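Local coordinates for protein nicotinate phosphoribosyltransferase (Saccharomyces cerevisiae, PDB 1VLP) that catalyses the ATP-dependent synthesis of nicotinate ribonucleotide from nicotinate and phosphoribosyl diphosphate, the first step in making NAD from nicotinic acid, at residues A[180-191]-A[217-227]; A[169-180]-A[205-213]. All blocks are in the same frame, centred on the assembly; numbering follows the deposited sequence.

Contact 1 (A[180-191]-A[217-227]); sequences FDNGIRFSEFGT and RNKSLLLGTSN
E188 OE1 accepts a hydrogen bond from T225 OG1 (2.6 Å) through its anti lone pair, the two side chains lying side by side on one face of the sheet. The bend at chi2 (-81°) brings OE1 to T225 and OE2 to G190 N, which meets it from above the carboxylate plane; OE2 also accepts from Q200 NE2. T225 OG1 receives N227 N in an ST turn. N227 ND2 reaches T191 OG1 at 3.0 Å, and its OD1 caps F230 N at the start of helix 228-234. At the other end, R217 NH2 meets D181 OD1 at 2.9 Å in a nearly straight salt bridge (170°), while R217 NE holds N218 OD1. The N218 amide stacks on the F180 ring, planes 19° apart. L221 CB packs 3.5 Å from F180 CD1, an apolar pair suited to this buried place. Between these ends run 186-188 and 222-225, neighbouring parallel strands of a domain whose sequence family belongs to the TIM-barrel clan; T225 also bonds to K237 and I239, S187 to F363 and I365. F186 N to L221 O (3.0 Å) is among their bonds. G224 has backbone angles that call for glycine. L223 CD2 sits over one face of the R185 guanidinium, whose NH2 bonds to S220 O, tilted from its plane. F189, probably nicotinate-binding, has S226 OG at its ring edge; that hydroxyl is hydrogen-bonded to D25, and a water joins it to E188 OE1 and T191 OG1.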
loop_
_atom_site.group_PDB
_atom_site.type_symbol
_atom_site.label_atom_id
_atom_site.label_comp_id
_atom_site.label_asym_id
_atom_site.label_seq_id
_atom_site.Cartn_x
_atom_site.Cartn_y
_atom_site.Cartn_z
ATOM N N PHE A 180 -2.762 4.919 21.740
ATOM C CA PHE A 180 -2.595 3.943 22.803
ATOM C C PHE A 180 -3.538 4.217 23.985
ATOM O O PHE A 180 -4.145 3.297 24.516
ATOM C CB PHE A 180 -1.161 3.923 23.280
ATOM C CG PHE A 180 -0.148 3.447 22.272
ATOM C CD1 PHE A 180 -0.420 2.454 21.316
ATOM C CD2 PHE A 180 1.111 3.994 22.313
ATOM C CE1 PHE A 180 0.571 2.045 20.462
ATOM C CE2 PHE A 180 2.069 3.606 21.445
ATOM C CZ PHE A 180 1.812 2.636 20.536
ATOM N N ASP A 181 -3.726 5.485 24.354
ATOM C CA ASP A 181 -4.720 5.815 25.411
ATOM C C ASP A 181 -6.138 5.413 25.106
ATOM O O ASP A 181 -6.931 5.204 26.006
ATOM C CB ASP A 181 -4.786 7.294 25.667
ATOM C CG ASP A 181 -3.523 7.841 26.174
ATOM O OD1 ASP A 181 -2.671 7.080 26.688
ATOM O OD2 ASP A 181 -3.386 9.061 26.045
ATOM N N ASN A 182 -6.465 5.352 23.825
ATOM C CA ASN A 182 -7.767 4.911 23.362
ATOM C C ASN A 182 -7.817 3.430 22.993
ATOM O O ASN A 182 -8.804 2.939 22.429
ATOM C CB ASN A 182 -8.156 5.805 22.185
ATOM C CG ASN A 182 -8.647 7.162 22.650
ATOM O OD1 ASN A 182 -9.826 7.329 22.906
ATOM N ND2 ASN A 182 -7.746 8.129 22.767
ATOM N N GLY A 183 -6.759 2.693 23.361
ATOM C CA GLY A 183 -6.680 1.267 23.082
ATOM C C GLY A 183 -6.726 0.883 21.620
ATOM O O GLY A 183 -7.173 -0.202 21.283
ATOM N N ILE A 184 -6.232 1.766 20.764
ATOM C CA ILE A 184 -6.277 1.600 19.335
ATOM C C ILE A 184 -5.118 0.691 18.859
ATOM O O ILE A 184 -3.980 0.982 19.158
ATOM C CB ILE A 184 -6.210 2.941 18.580
ATOM C CG1 ILE A 184 -7.308 3.935 19.028
ATOM C CG2 ILE A 184 -6.240 2.707 17.109
ATOM C CD1 ILE A 184 -8.681 3.534 18.844
ATOM N N ARG A 185 -5.447 -0.383 18.129
ATOM C CA ARG A 185 -4.451 -1.290 17.547
ATOM C C ARG A 185 -4.196 -0.768 16.114
ATOM O O ARG A 185 -5.100 -0.738 15.260
ATOM C CB ARG A 185 -4.936 -2.762 17.529
ATOM C CG ARG A 185 -5.169 -3.344 18.873
ATOM C CD ARG A 185 -5.350 -4.844 18.763
ATOM N NE ARG A 185 -4.215 -5.557 19.325
ATOM C CZ ARG A 185 -3.793 -6.755 18.923
ATOM N NH1 ARG A 185 -4.396 -7.404 17.920
ATOM N NH2 ARG A 185 -2.739 -7.302 19.520
ATOM N N PHE A 186 -2.972 -0.322 15.849
ATOM C CA PHE A 186 -2.657 0.298 14.583
ATOM C C PHE A 186 -1.312 -0.104 14.077
ATOM O O PHE A 186 -0.428 -0.551 14.838
ATOM C CB PHE A 186 -2.742 1.849 14.647
ATOM C CG PHE A 186 -1.639 2.496 15.415
ATOM C CD1 PHE A 186 -1.729 2.599 16.812
ATOM C CD2 PHE A 186 -0.469 2.961 14.778
ATOM C CE1 PHE A 186 -0.739 3.159 17.547
ATOM C CE2 PHE A 186 0.539 3.553 15.535
ATOM C CZ PHE A 186 0.416 3.622 16.897
ATOM N N SER A 187 -1.174 0.041 12.774
ATOM C CA SER A 187 0.128 -0.069 12.133
ATOM C C SER A 187 0.449 1.183 11.320
ATOM O O SER A 187 -0.434 1.885 10.833
ATOM C CB SER A 187 0.178 -1.326 11.266
ATOM O OG SER A 187 -0.709 -1.162 10.179
ATOM N N GLU A 188 1.735 1.465 11.201
ATOM C CA GLU A 188 2.272 2.510 10.347
ATOM C C GLU A 188 2.291 2.022 8.918
ATOM O O GLU A 188 2.648 0.867 8.636
ATOM C CB GLU A 188 3.716 2.828 10.820
ATOM C CG GLU A 188 4.300 4.068 10.176
ATOM C CD GLU A 188 4.854 3.848 8.791
ATOM O OE1 GLU A 188 5.256 2.720 8.401
ATOM O OE2 GLU A 188 4.878 4.844 8.063
ATOM N N PHE A 189 1.843 2.861 8.000
ATOM C CA PHE A 189 1.574 2.450 6.615
ATOM C C PHE A 189 1.989 3.514 5.590
ATOM O O PHE A 189 1.462 3.533 4.436
ATOM C CB PHE A 189 0.050 2.229 6.543
ATOM C CG PHE A 189 -0.477 1.572 5.291
ATOM C CD1 PHE A 189 0.274 0.651 4.517
ATOM C CD2 PHE A 189 -1.796 1.870 4.888
ATOM C CE1 PHE A 189 -0.277 0.065 3.365
ATOM C CE2 PHE A 189 -2.354 1.276 3.741
ATOM C CZ PHE A 189 -1.599 0.373 2.992
ATOM N N GLY A 190 2.870 4.437 5.994
ATOM C CA GLY A 190 3.145 5.633 5.205
ATOM C C GLY A 190 4.335 5.596 4.241
ATOM O O GLY A 190 4.765 6.637 3.772
ATOM N N THR A 191 4.840 4.405 3.887
ATOM C CA THR A 191 6.024 4.349 3.019
ATOM C C THR A 191 5.837 5.136 1.695
ATOM O O THR A 191 6.653 6.004 1.338
ATOM C CB THR A 191 6.454 2.904 2.715
ATOM O OG1 THR A 191 6.744 2.247 3.935
ATOM C CG2 THR A 191 7.657 2.872 1.760
ATOM N N ARG A 217 1.496 -1.943 28.354
ATOM C CA ARG A 217 0.223 -1.663 27.711
ATOM C C ARG A 217 0.316 -1.487 26.201
ATOM O O ARG A 217 -0.507 -2.028 25.451
ATOM C CB ARG A 217 -0.404 -0.407 28.308
ATOM C CG ARG A 217 -1.800 -0.127 27.742
ATOM C CD ARG A 217 -2.304 1.180 28.215
ATOM N NE ARG A 217 -1.668 2.256 27.496
ATOM C CZ ARG A 217 -2.099 3.510 27.531
ATOM N NH1 ARG A 217 -3.190 3.808 28.234
ATOM N NH2 ARG A 217 -1.479 4.428 26.827
ATOM N N ASN A 218 1.370 -0.811 25.766
ATOM C CA ASN A 218 1.443 -0.253 24.401
ATOM C C ASN A 218 1.995 -1.234 23.372
ATOM O O ASN A 218 1.649 -1.169 22.199
ATOM C CB ASN A 218 2.267 1.013 24.400
ATOM C CG ASN A 218 1.628 2.129 25.208
ATOM O OD1 ASN A 218 0.433 2.034 25.560
ATOM N ND2 ASN A 218 2.379 3.195 25.473
ATOM N N LYS A 219 2.859 -2.162 23.811
ATOM C CA LYS A 219 3.469 -3.098 22.850
ATOM C C LYS A 219 2.468 -3.856 22.043
ATOM O O LYS A 219 2.663 -4.012 20.840
ATOM C CB LYS A 219 4.437 -4.073 23.544
ATOM C CG LYS A 219 5.735 -3.396 23.810
ATOM C CD LYS A 219 6.764 -4.402 24.383
ATOM C CE LYS A 219 8.110 -3.763 24.754
ATOM N NZ LYS A 219 8.374 -2.464 24.028
ATOM N N SER A 220 1.399 -4.320 22.693
ATOM C CA SER A 220 0.372 -5.084 22.009
ATOM C C SER A 220 -0.605 -4.234 21.181
ATOM O O SER A 220 -1.412 -4.783 20.424
ATOM C CB SER A 220 -0.405 -5.981 22.980
ATOM O OG SER A 220 -1.167 -5.244 23.901
ATOM N N LEU A 221 -0.583 -2.922 21.360
ATOM C CA LEU A 221 -1.418 -2.036 20.554
ATOM C C LEU A 221 -0.743 -1.671 19.207
ATOM O O LEU A 221 -1.417 -1.430 18.207
ATOM C CB LEU A 221 -1.746 -0.766 21.367
ATOM C CG LEU A 221 -2.476 -1.021 22.702
ATOM C CD1 LEU A 221 -2.726 0.252 23.442
ATOM C CD2 LEU A 221 -3.785 -1.764 22.513
ATOM N N LEU A 222 0.581 -1.564 19.213
ATOM C CA LEU A 222 1.321 -1.323 17.986
ATOM C C LEU A 222 1.459 -2.688 17.261
ATOM O O LEU A 222 2.169 -3.603 17.711
ATOM C CB LEU A 222 2.684 -0.696 18.273
ATOM C CG LEU A 222 3.513 -0.553 17.007
ATOM C CD1 LEU A 222 2.851 0.459 16.028
ATOM C CD2 LEU A 222 4.903 -0.159 17.292
ATOM N N LEU A 223 0.727 -2.814 16.182
ATOM C CA LEU A 223 0.743 -4.027 15.398
ATOM C C LEU A 223 2.069 -4.170 14.693
ATOM O O LEU A 223 2.580 -5.292 14.509
ATOM C CB LEU A 223 -0.389 -4.026 14.377
ATOM C CG LEU A 223 -1.764 -3.980 15.047
ATOM C CD1 LEU A 223 -2.859 -3.895 13.972
ATOM C CD2 LEU A 223 -1.965 -5.143 15.967
ATOM N N GLY A 224 2.586 -3.025 14.262
ATOM C CA GLY A 224 3.859 -2.931 13.523
ATOM C C GLY A 224 3.858 -1.887 12.447
ATOM O O GLY A 224 3.241 -0.809 12.569
ATOM N N THR A 225 4.594 -2.183 11.368
ATOM C CA THR A 225 4.689 -1.291 10.209
ATOM C C THR A 225 4.602 -2.113 8.950
ATOM O O THR A 225 5.073 -3.267 8.891
ATOM C CB THR A 225 5.985 -0.411 10.194
ATOM O OG1 THR A 225 6.084 0.335 8.965
ATOM C CG2 THR A 225 7.191 -1.209 10.449
ATOM N N SER A 226 3.997 -1.511 7.935
ATOM C CA SER A 226 4.053 -2.136 6.615
ATOM C C SER A 226 5.454 -2.192 6.009
ATOM O O SER A 226 5.726 -3.013 5.139
ATOM C CB SER A 226 3.075 -1.513 5.633
ATOM O OG SER A 226 3.472 -0.238 5.234
ATOM N N ASN A 227 6.354 -1.329 6.451
ATOM C CA ASN A 227 7.666 -1.244 5.845
ATOM C C ASN A 227 8.577 -2.305 6.462
ATOM O O ASN A 227 8.942 -2.249 7.668
ATOM C CB ASN A 227 8.218 0.159 6.030
ATOM C CG ASN A 227 9.534 0.360 5.306
ATOM O OD1 ASN A 227 10.545 -0.246 5.662
ATOM N ND2 ASN A 227 9.527 1.194 4.259
HETATM O O HOH W 1 -5.825 5.699 28.460
HETATM O O HOH W 2 4.856 2.049 5.959
#

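Contact 2 (A[169-180]-A[205-213]); sequences LEQAEKKAETLF and QGIMKAVNG
The F180 ring meets helix 197-213 with its edge: A210 CB lies near the ring plane, 3.9 Å from CE2, while V211 CG2 approaches CZ obliquely at 3.6 Å. Outside the two helices, the ring of F186 meets that of F180 with planes about 35° apart, so the aromatic side chain carries the helix contact on into the sheet. The second flat group, the carboxylate of E173, lies against the aliphatic part of K209, with OE2 3.3 Å from CG. Their charged ends stay apart, OE2 to NZ being 4.7 Å, so any attraction is probably modest and the methylenes of the lysine do the touching. K209 starts with CG anti to the backbone N (chi1 -176°) and runs extended as far as CE, which carries these methylenes past the carboxylate. Helix 197-213 lies in the connection between parallel strands 186-188 and 222-225, a beta-alpha-beta crossover, and packs on helix 168-181, which leads into strand 186-188. The two helices cross at -45° with their axes only 7.1 Å apart in these segments, a close approach built on small residues. Glycine, having no side chain, lets the backbones come within 4.1 Å, G206 CA to E173 CA; G206 CA gives a CH···O contact to L169 O, and E173 CA another to G206 O. One turn on, the methyl of A210 is a knob in the hole formed by E173, A176, E177 and F180, with CB 3.5 Å from A176 CB; the small side chain of alanine fits between these residues. A176 also faces I207, and L169 packs its branched end against the G206 backbone and Q205, whose amide NE2 is bonded to D201. A water donates to A210 O at 2.7 Å and weakly to E177 OE2.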
loop_
_atom_site.group_PDB
_atom_site.type_symbol
_atom_site.label_atom_id
_atom_site.label_comp_id
_atom_site.label_asym_id
_atom_site.label_seq_id
_atom_site.Cartn_x
_atom_site.Cartn_y
_atom_site.Cartn_z
ATOM N N LEU A 169 9.620 13.954 15.203
ATOM C CA LEU A 169 9.584 12.823 16.155
ATOM C C LEU A 169 8.496 13.017 17.246
ATOM O O LEU A 169 7.699 12.111 17.507
ATOM C CB LEU A 169 10.968 12.637 16.766
ATOM C CG LEU A 169 11.225 11.440 17.694
ATOM C CD1 LEU A 169 12.749 11.362 17.773
ATOM C CD2 LEU A 169 10.602 11.636 19.067
ATOM N N GLU A 170 8.494 14.200 17.870
ATOM C CA GLU A 170 7.548 14.558 18.920
ATOM C C GLU A 170 6.076 14.506 18.467
ATOM O O GLU A 170 5.186 14.075 19.233
ATOM C CB GLU A 170 7.888 15.964 19.404
ATOM C CG GLU A 170 9.241 16.077 20.143
ATOM C CD GLU A 170 10.522 16.091 19.263
ATOM O OE1 GLU A 170 10.500 16.175 18.006
ATOM O OE2 GLU A 170 11.615 15.997 19.878
ATOM N N GLN A 171 5.833 14.940 17.227
ATOM C CA GLN A 171 4.476 14.921 16.670
ATOM C C GLN A 171 3.942 13.484 16.482
ATOM O O GLN A 171 2.776 13.168 16.792
ATOM C CB GLN A 171 4.489 15.703 15.355
ATOM C CG GLN A 171 3.210 15.668 14.623
ATOM C CD GLN A 171 3.230 16.576 13.407
ATOM O OE1 GLN A 171 2.874 17.752 13.497
ATOM N NE2 GLN A 171 3.695 16.064 12.306
ATOM N N ALA A 172 4.811 12.620 15.967
ATOM C CA ALA A 172 4.470 11.209 15.840
ATOM C C ALA A 172 4.237 10.553 17.202
ATOM O O ALA A 172 3.298 9.758 17.372
ATOM C CB ALA A 172 5.531 10.461 15.054
ATOM N N GLU A 173 5.115 10.850 18.148
ATOM C CA GLU A 173 4.996 10.346 19.513
ATOM C C GLU A 173 3.656 10.706 20.159
ATOM O O GLU A 173 2.969 9.834 20.729
ATOM C CB GLU A 173 6.136 10.864 20.360
ATOM C CG GLU A 173 6.137 10.276 21.751
ATOM C CD GLU A 173 7.122 10.959 22.708
ATOM O OE1 GLU A 173 7.735 11.997 22.373
ATOM O OE2 GLU A 173 7.269 10.450 23.833
ATOM N N LYS A 174 3.255 11.957 20.008
ATOM C CA LYS A 174 1.969 12.429 20.531
ATOM C C LYS A 174 0.798 11.710 19.903
ATOM O O LYS A 174 -0.147 11.355 20.606
ATOM C CB LYS A 174 1.828 13.951 20.344
ATOM C CG LYS A 174 0.463 14.462 20.719
ATOM C CD LYS A 174 0.404 15.960 20.824
ATOM C CE LYS A 174 -0.974 16.475 21.277
ATOM N NZ LYS A 174 -0.997 17.943 20.947
ATOM N N LYS A 175 0.851 11.485 18.579
ATOM C CA LYS A 175 -0.201 10.743 17.886
ATOM C C LYS A 175 -0.288 9.333 18.454
ATOM O O LYS A 175 -1.352 8.884 18.846
ATOM C CB LYS A 175 0.045 10.684 16.387
ATOM C CG LYS A 175 -0.062 12.076 15.749
ATOM C CD LYS A 175 0.236 11.994 14.270
ATOM C CE LYS A 175 0.248 13.340 13.628
ATOM N NZ LYS A 175 0.712 13.241 12.185
ATOM N N ALA A 176 0.852 8.662 18.519
ATOM C CA ALA A 176 0.904 7.306 19.023
ATOM C C ALA A 176 0.345 7.229 20.459
ATOM O O ALA A 176 -0.431 6.341 20.774
ATOM C CB ALA A 176 2.295 6.795 18.944
ATOM N N GLU A 177 0.693 8.186 21.287
ATOM C CA GLU A 177 0.253 8.169 22.673
ATOM C C GLU A 177 -1.235 8.327 22.763
ATOM O O GLU A 177 -1.860 7.686 23.577
ATOM C CB GLU A 177 0.990 9.225 23.473
ATOM C CG GLU A 177 2.485 8.878 23.622
ATOM C CD GLU A 177 3.242 9.756 24.581
ATOM O OE1 GLU A 177 2.648 10.730 25.098
ATOM O OE2 GLU A 177 4.437 9.425 24.841
ATOM N N THR A 178 -1.822 9.176 21.925
ATOM C CA THR A 178 -3.279 9.293 21.914
ATOM C C THR A 178 -3.948 7.991 21.513
ATOM O O THR A 178 -4.948 7.546 22.121
ATOM C CB THR A 178 -3.724 10.458 21.035
ATOM O OG1 THR A 178 -3.114 11.661 21.521
ATOM C CG2 THR A 178 -5.246 10.637 21.048
ATOM N N LEU A 179 -3.421 7.379 20.463
ATOM C CA LEU A 179 -3.939 6.125 19.973
ATOM C C LEU A 179 -3.906 5.068 21.096
ATOM O O LEU A 179 -4.911 4.450 21.377
ATOM C CB LEU A 179 -3.159 5.718 18.724
ATOM C CG LEU A 179 -3.416 6.551 17.466
ATOM C CD1 LEU A 179 -2.291 6.349 16.397
ATOM C CD2 LEU A 179 -4.763 6.276 16.875
ATOM N N PHE A 180 -2.762 4.919 21.740
ATOM C CA PHE A 180 -2.595 3.943 22.803
ATOM C C PHE A 180 -3.538 4.217 23.985
ATOM O O PHE A 180 -4.145 3.297 24.516
ATOM C CB PHE A 180 -1.161 3.923 23.280
ATOM C CG PHE A 180 -0.148 3.447 22.272
ATOM C CD1 PHE A 180 -0.420 2.454 21.316
ATOM C CD2 PHE A 180 1.111 3.994 22.313
ATOM C CE1 PHE A 180 0.571 2.045 20.462
ATOM C CE2 PHE A 180 2.069 3.606 21.445
ATOM C CZ PHE A 180 1.812 2.636 20.536
ATOM N N GLN A 205 10.871 6.450 15.138
ATOM C CA GLN A 205 11.444 6.872 16.446
ATOM C C GLN A 205 10.404 7.381 17.415
ATOM O O GLN A 205 10.404 6.963 18.600
ATOM C CB GLN A 205 12.569 7.893 16.248
ATOM C CG GLN A 205 13.794 7.309 15.613
ATOM C CD GLN A 205 14.905 8.361 15.499
ATOM O OE1 GLN A 205 15.161 9.067 16.461
ATOM N NE2 GLN A 205 15.519 8.488 14.324
ATOM N N GLY A 206 9.483 8.219 16.935
ATOM C CA GLY A 206 8.414 8.787 17.804
ATOM C C GLY A 206 7.432 7.785 18.326
ATOM O O GLY A 206 7.094 7.752 19.526
ATOM N N ILE A 207 7.042 6.900 17.435
ATOM C CA ILE A 207 6.112 5.807 17.757
ATOM C C ILE A 207 6.783 4.921 18.815
ATOM O O ILE A 207 6.180 4.627 19.857
ATOM C CB ILE A 207 5.686 5.011 16.494
ATOM C CG1 ILE A 207 4.772 5.867 15.580
ATOM C CG2 ILE A 207 4.972 3.673 16.894
ATOM C CD1 ILE A 207 4.594 5.344 14.175
HETATM N N MSE A 208 8.028 4.515 18.579
HETATM C CA MSE A 208 8.680 3.603 19.515
HETATM C C MSE A 208 8.893 4.313 20.863
HETATM O O MSE A 208 8.832 3.683 21.894
HETATM C CB MSE A 208 10.016 3.110 18.980
HETATM C CG MSE A 208 9.911 2.279 17.696
HETATM SE SE MSE A 208 8.455 0.985 17.674
HETATM C CE MSE A 208 9.127 -0.225 19.147
ATOM N N LYS A 209 9.126 5.616 20.846
ATOM C CA LYS A 209 9.308 6.386 22.093
ATOM C C LYS A 209 8.004 6.338 22.866
ATOM O O LYS A 209 7.995 6.204 24.077
ATOM C CB LYS A 209 9.705 7.849 21.818
ATOM C CG LYS A 209 9.976 8.619 23.105
ATOM C CD LYS A 209 10.466 10.059 22.917
ATOM C CE LYS A 209 10.580 10.800 24.320
ATOM N NZ LYS A 209 11.852 10.595 25.024
ATOM N N ALA A 210 6.890 6.464 22.152
ATOM C CA ALA A 210 5.562 6.282 22.724
ATOM C C ALA A 210 5.342 4.858 23.314
ATOM O O ALA A 210 4.848 4.700 24.440
ATOM C CB ALA A 210 4.495 6.619 21.676
ATOM N N VAL A 211 5.661 3.828 22.535
ATOM C CA VAL A 211 5.531 2.463 23.006
ATOM C C VAL A 211 6.276 2.289 24.356
ATOM O O VAL A 211 5.741 1.744 25.326
ATOM C CB VAL A 211 6.062 1.468 21.972
ATOM C CG1 VAL A 211 6.096 0.061 22.567
ATOM C CG2 VAL A 211 5.191 1.469 20.689
ATOM N N ASN A 212 7.524 2.742 24.377
ATOM C CA ASN A 212 8.446 2.526 25.491
ATOM C C ASN A 212 8.212 3.384 26.706
ATOM O O ASN A 212 8.820 3.134 27.752
ATOM C CB ASN A 212 9.876 2.611 24.978
ATOM C CG ASN A 212 10.220 1.394 24.111
ATOM O OD1 ASN A 212 9.790 0.290 24.435
ATOM N ND2 ASN A 212 10.924 1.597 22.991
ATOM N N GLY A 213 7.248 4.309 26.603
ATOM C CA GLY A 213 6.716 5.027 27.774
ATOM C C GLY A 213 5.806 4.116 28.598
ATOM O O GLY A 213 5.594 4.364 29.760
HETATM O O HOH W 3 3.887 6.514 26.156
#

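F180 belongs to both contacts, whose centres lie about 10 Å apart: the ring that abuts helix 197-213 in contact 2 stacks with N218 in contact 1. Two probable hydrogen bonds tie them further, I184 N to L179 O at 3.1 Å, part of the Schellman motif ending helix 168-181, and N218 ND2 to A210 O, also 3.1 Å. Contact 1 reaches the probable nicotinate site: the F189 side chain is about 4 Å from that of R306 and about 5 Å from a bound phosphate, probably from the crystallisation liquor, though such ions often mark pockets. Contact 2 stands farther back, the I207 side chain lying about 9 Å from that of F189.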